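Local coordinates for protein beta-galactosidase (Marinomonas sp. ef1, PDB 6Y2K) that is a hexameric, cold-active family 42 glycoside hydrolase that probably releases terminal beta-D-galactose from beta-galactosides, at residues 1-13 with 24-38. Numbering follows the deposited sequence.
Sequences MKLGVCYYPEHWP and MRRIGIQYVRVGEFS
The Tyr7 ring receives the methyl of Met24 squarely over one face: CE lies 3.7 Å from the ring centroid and 13° off its normal, a CH-pi contact. Met24 SD stands farther off above the same face, 5.0 Å from the Tyr7 centroid, as a Met-aromatic contact. With CG of Tyr7 anti to the backbone N, chi1 of -179° sets the ring against the Met24 methyl. Separately, Tyr7 CB meets Val32 CG1 at 3.5 Å. Were Tyr7 replaced by an alanine, the Met24 methyl would be likely to lose its aromatic platform and Asp20 the hydroxyl bonded to it. Val5 CG1 continues this apolar layer, 4.0 Å from Met24 SD.

On the other side of the sheet the Arg33 guanidinium is sandwiched, Cys6 SG lying 3.4 Å from NH2 over one face and the Glu36 carboxylate over the opposite one. Glu36 OE2 lies 3.0 Å from Arg33 NH2, well out of the guanidinium plane, a salt bridge by charge alone, and accepts a very short bond from Tyr8 OH (2.5 Å) in the plane of the tyrosine ring. Glu314 and Gln138 also hold Arg33 NH1.

The backbones pair as parallel strands, for example Arg33 N to Val5 O (2.9 Å, 162° at the hydrogen). Strands 2-6 and 29-34, linked by helix 17-27, form the first beta-alpha-beta unit of the TIM barrel; strand 348-352 closes the barrel against 2-6, strand 67-71 follows 29-34, and helix 52-63 packs on Val34 and Pro9.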
# COMPACT_ATOMS: atom_id res chain seq x y z
N MET A 1 -15.72 -10.22 47.48
CA MET A 1 -14.64 -9.33 46.97
C MET A 1 -13.41 -9.37 47.88
O MET A 1 -13.10 -8.39 48.57
CB MET A 1 -15.15 -7.90 46.80
CG MET A 1 -16.29 -7.81 45.80
SD MET A 1 -16.71 -6.10 45.42
CE MET A 1 -18.24 -6.35 44.52
N LYS A 2 -12.72 -10.50 47.86
CA LYS A 2 -11.55 -10.74 48.71
C LYS A 2 -10.31 -11.02 47.87
O LYS A 2 -10.41 -11.42 46.72
CB LYS A 2 -11.83 -11.92 49.63
CG LYS A 2 -12.99 -11.66 50.58
CD LYS A 2 -13.03 -12.69 51.69
CE LYS A 2 -14.06 -12.31 52.74
NZ LYS A 2 -15.45 -12.48 52.26
N LEU A 3 -9.14 -10.78 48.46
CA LEU A 3 -7.86 -10.97 47.78
C LEU A 3 -7.10 -12.18 48.32
O LEU A 3 -7.22 -12.54 49.50
CB LEU A 3 -7.00 -9.73 47.92
CG LEU A 3 -7.56 -8.43 47.31
CD1 LEU A 3 -6.54 -7.33 47.50
CD2 LEU A 3 -7.92 -8.58 45.84
N GLY A 4 -6.31 -12.79 47.44
CA GLY A 4 -5.52 -13.97 47.76
C GLY A 4 -4.15 -13.94 47.11
O GLY A 4 -3.85 -13.07 46.29
N VAL A 5 -3.31 -14.91 47.46
CA VAL A 5 -2.04 -15.10 46.76
C VAL A 5 -1.62 -16.57 46.72
O VAL A 5 -1.92 -17.33 47.64
CB VAL A 5 -0.94 -14.20 47.38
CG1 VAL A 5 -0.49 -14.71 48.74
CG2 VAL A 5 0.24 -14.06 46.42
N CYS A 6 -0.94 -16.95 45.64
CA CYS A 6 -0.32 -18.27 45.51
C CYS A 6 1.10 -18.17 46.06
O CYS A 6 1.86 -17.28 45.67
CB CYS A 6 -0.30 -18.71 44.05
SG CYS A 6 -1.95 -18.79 43.32
N TYR A 7 1.45 -19.09 46.96
CA TYR A 7 2.66 -19.00 47.80
C TYR A 7 3.41 -20.33 47.85
O TYR A 7 2.80 -21.40 47.83
CB TYR A 7 2.22 -18.58 49.21
CG TYR A 7 3.31 -18.39 50.24
CD1 TYR A 7 4.47 -17.68 49.96
CD2 TYR A 7 3.15 -18.88 51.54
CE1 TYR A 7 5.46 -17.49 50.93
CE2 TYR A 7 4.12 -18.69 52.52
CZ TYR A 7 5.27 -18.00 52.22
OH TYR A 7 6.22 -17.82 53.20
N TYR A 8 4.75 -20.25 47.91
CA TYR A 8 5.63 -21.43 47.94
C TYR A 8 6.62 -21.33 49.11
O TYR A 8 7.78 -21.01 48.92
CB TYR A 8 6.32 -21.60 46.57
CG TYR A 8 5.24 -21.79 45.53
CD1 TYR A 8 4.65 -20.68 44.91
CD2 TYR A 8 4.72 -23.04 45.26
CE1 TYR A 8 3.61 -20.83 44.01
CE2 TYR A 8 3.69 -23.21 44.35
CZ TYR A 8 3.14 -22.09 43.73
OH TYR A 8 2.12 -22.23 42.85
N PRO A 9 6.14 -21.60 50.34
CA PRO A 9 7.05 -21.55 51.50
C PRO A 9 8.26 -22.48 51.35
O PRO A 9 9.36 -22.14 51.78
CB PRO A 9 6.16 -21.97 52.67
CG PRO A 9 5.04 -22.71 52.06
CD PRO A 9 4.81 -22.10 50.71
N GLU A 10 8.05 -23.62 50.69
CA GLU A 10 9.14 -24.55 50.38
C GLU A 10 10.25 -24.00 49.45
O GLU A 10 11.32 -24.61 49.32
CB GLU A 10 8.59 -25.90 49.85
CG GLU A 10 8.14 -25.94 48.39
CD GLU A 10 6.70 -25.53 48.15
OE1 GLU A 10 6.09 -24.75 48.95
OE2 GLU A 10 6.17 -25.97 47.10
N HIS A 11 10.00 -22.87 48.78
CA HIS A 11 11.04 -22.20 47.98
C HIS A 11 11.90 -21.20 48.74
O HIS A 11 12.87 -20.69 48.18
CB HIS A 11 10.41 -21.50 46.78
CG HIS A 11 9.73 -22.43 45.82
ND1 HIS A 11 9.03 -21.99 44.73
CD2 HIS A 11 9.64 -23.78 45.80
CE1 HIS A 11 8.52 -23.02 44.08
NE2 HIS A 11 8.88 -24.12 44.71
N TRP A 12 11.54 -20.89 49.99
CA TRP A 12 12.17 -19.80 50.76
C TRP A 12 12.65 -20.30 52.12
O TRP A 12 12.02 -21.18 52.71
CB TRP A 12 11.20 -18.61 50.94
CG TRP A 12 10.54 -18.19 49.65
CD1 TRP A 12 9.23 -18.34 49.32
CD2 TRP A 12 11.17 -17.60 48.52
NE1 TRP A 12 9.00 -17.88 48.05
CE2 TRP A 12 10.18 -17.43 47.52
CE3 TRP A 12 12.49 -17.20 48.23
CZ2 TRP A 12 10.46 -16.87 46.27
CZ3 TRP A 12 12.77 -16.64 46.97
CH2 TRP A 12 11.75 -16.47 46.02
N PRO A 13 13.74 -19.73 52.65
CA PRO A 13 14.15 -20.13 54.00
C PRO A 13 13.06 -19.82 55.04
O PRO A 13 12.33 -18.84 54.89
CB PRO A 13 15.43 -19.33 54.27
CG PRO A 13 15.52 -18.29 53.20
CD PRO A 13 14.64 -18.72 52.06
N MET A 24 1.72 -10.07 53.66
CA MET A 24 0.45 -10.42 53.00
C MET A 24 -0.76 -9.72 53.66
O MET A 24 -1.59 -9.12 52.98
CB MET A 24 0.23 -11.94 53.03
CG MET A 24 1.13 -12.71 52.07
SD MET A 24 1.11 -14.48 52.40
CE MET A 24 2.51 -15.00 51.41
N ARG A 25 -0.80 -9.79 54.98
CA ARG A 25 -1.88 -9.16 55.75
C ARG A 25 -1.91 -7.64 55.50
O ARG A 25 -2.98 -7.08 55.27
CB ARG A 25 -1.73 -9.47 57.25
CG ARG A 25 -2.86 -8.98 58.14
CD ARG A 25 -2.62 -9.34 59.61
NE ARG A 25 -3.86 -9.28 60.38
CZ ARG A 25 -3.97 -9.65 61.66
NH1 ARG A 25 -2.91 -10.12 62.31
NH2 ARG A 25 -5.13 -9.56 62.27
N ARG A 26 -0.74 -7.00 55.53
CA ARG A 26 -0.65 -5.54 55.31
C ARG A 26 -1.25 -5.11 53.97
O ARG A 26 -1.89 -4.07 53.89
CB ARG A 26 0.80 -5.03 55.39
CG ARG A 26 1.39 -5.06 56.80
CD ARG A 26 2.64 -4.20 56.95
NE ARG A 26 3.81 -4.66 56.20
CZ ARG A 26 4.66 -5.63 56.58
NH1 ARG A 26 5.69 -5.94 55.80
NH2 ARG A 26 4.49 -6.30 57.73
N ILE A 27 -1.03 -5.91 52.94
CA ILE A 27 -1.57 -5.65 51.60
C ILE A 27 -3.10 -5.77 51.57
O ILE A 27 -3.75 -5.07 50.80
CB ILE A 27 -0.88 -6.55 50.54
CG1 ILE A 27 0.58 -6.12 50.37
CG2 ILE A 27 -1.60 -6.49 49.19
CD1 ILE A 27 1.48 -7.16 49.76
N GLY A 28 -3.66 -6.63 52.41
CA GLY A 28 -5.10 -6.94 52.38
C GLY A 28 -5.43 -8.34 51.88
O GLY A 28 -6.61 -8.66 51.66
N ILE A 29 -4.40 -9.17 51.71
CA ILE A 29 -4.57 -10.58 51.32
C ILE A 29 -5.26 -11.33 52.46
O ILE A 29 -4.86 -11.19 53.62
CB ILE A 29 -3.20 -11.26 51.04
CG1 ILE A 29 -2.43 -10.57 49.90
CG2 ILE A 29 -3.38 -12.73 50.72
CD1 ILE A 29 -3.18 -10.47 48.59
N GLN A 30 -6.28 -12.12 52.13
CA GLN A 30 -7.02 -12.92 53.11
C GLN A 30 -6.90 -14.44 52.91
O GLN A 30 -7.15 -15.20 53.87
CB GLN A 30 -8.50 -12.53 53.10
CG GLN A 30 -8.76 -11.11 53.57
CD GLN A 30 -10.24 -10.77 53.60
OE1 GLN A 30 -10.75 -10.02 52.76
NE2 GLN A 30 -10.95 -11.34 54.57
N TYR A 31 -6.56 -14.89 51.69
CA TYR A 31 -6.42 -16.30 51.34
C TYR A 31 -5.05 -16.58 50.74
O TYR A 31 -4.51 -15.75 50.01
CB TYR A 31 -7.48 -16.73 50.33
CG TYR A 31 -8.85 -16.94 50.90
CD1 TYR A 31 -9.62 -15.85 51.30
CD2 TYR A 31 -9.39 -18.22 51.05
CE1 TYR A 31 -10.89 -16.02 51.83
CE2 TYR A 31 -10.66 -18.40 51.57
CZ TYR A 31 -11.40 -17.30 51.97
OH TYR A 31 -12.67 -17.46 52.49
N VAL A 32 -4.49 -17.75 51.05
CA VAL A 32 -3.17 -18.14 50.57
C VAL A 32 -3.20 -19.59 50.11
O VAL A 32 -3.62 -20.47 50.88
CB VAL A 32 -2.10 -17.98 51.66
CG1 VAL A 32 -0.71 -18.33 51.12
CG2 VAL A 32 -2.12 -16.57 52.22
N ARG A 33 -2.76 -19.86 48.87
CA ARG A 33 -2.67 -21.23 48.37
C ARG A 33 -1.24 -21.77 48.56
O ARG A 33 -0.27 -21.07 48.29
CB ARG A 33 -3.08 -21.32 46.90
CG ARG A 33 -3.25 -22.76 46.42
CD ARG A 33 -3.37 -22.85 44.91
NE ARG A 33 -2.15 -22.41 44.24
CZ ARG A 33 -2.00 -22.31 42.92
NH1 ARG A 33 -2.99 -22.64 42.09
NH2 ARG A 33 -0.84 -21.88 42.42
N VAL A 34 -1.14 -23.00 49.07
CA VAL A 34 0.15 -23.70 49.17
C VAL A 34 0.02 -25.19 48.84
O VAL A 34 -1.07 -25.76 48.91
CB VAL A 34 0.78 -23.58 50.59
CG1 VAL A 34 0.93 -22.12 50.99
CG2 VAL A 34 -0.02 -24.35 51.63
N GLY A 35 1.14 -25.81 48.46
CA GLY A 35 1.31 -27.27 48.50
C GLY A 35 1.22 -28.10 47.22
O GLY A 35 1.67 -29.25 47.21
N GLU A 36 0.68 -27.53 46.14
CA GLU A 36 0.37 -28.33 44.93
C GLU A 36 1.58 -28.87 44.14
O GLU A 36 1.41 -29.78 43.33
CB GLU A 36 -0.62 -27.59 44.00
CG GLU A 36 -0.05 -26.55 43.02
CD GLU A 36 0.44 -25.25 43.66
OE1 GLU A 36 0.43 -25.10 44.91
OE2 GLU A 36 0.84 -24.35 42.88
N PHE A 37 2.78 -28.32 44.35
CA PHE A 37 3.99 -28.85 43.71
C PHE A 37 5.01 -29.45 44.69
O PHE A 37 6.19 -29.59 44.35
CB PHE A 37 4.67 -27.76 42.86
CG PHE A 37 3.81 -27.21 41.75
CD1 PHE A 37 3.22 -28.04 40.81
CD2 PHE A 37 3.64 -25.83 41.61
CE1 PHE A 37 2.44 -27.53 39.78
CE2 PHE A 37 2.88 -25.32 40.57
CZ PHE A 37 2.28 -26.16 39.66
N SER A 38 4.56 -29.84 45.89
CA SER A 38 5.47 -30.16 47.00
C SER A 38 5.77 -31.66 47.24
O SER A 38 6.43 -31.99 48.22
CB SER A 38 4.96 -29.50 48.31
OG SER A 38 3.72 -30.06 48.74
O HOH W 1 -14.94 -15.56 51.73
O HOH W 2 -9.06 -9.08 50.69
O HOH W 3 3.49 -24.16 48.16
O HOH W 4 3.68 -26.34 46.16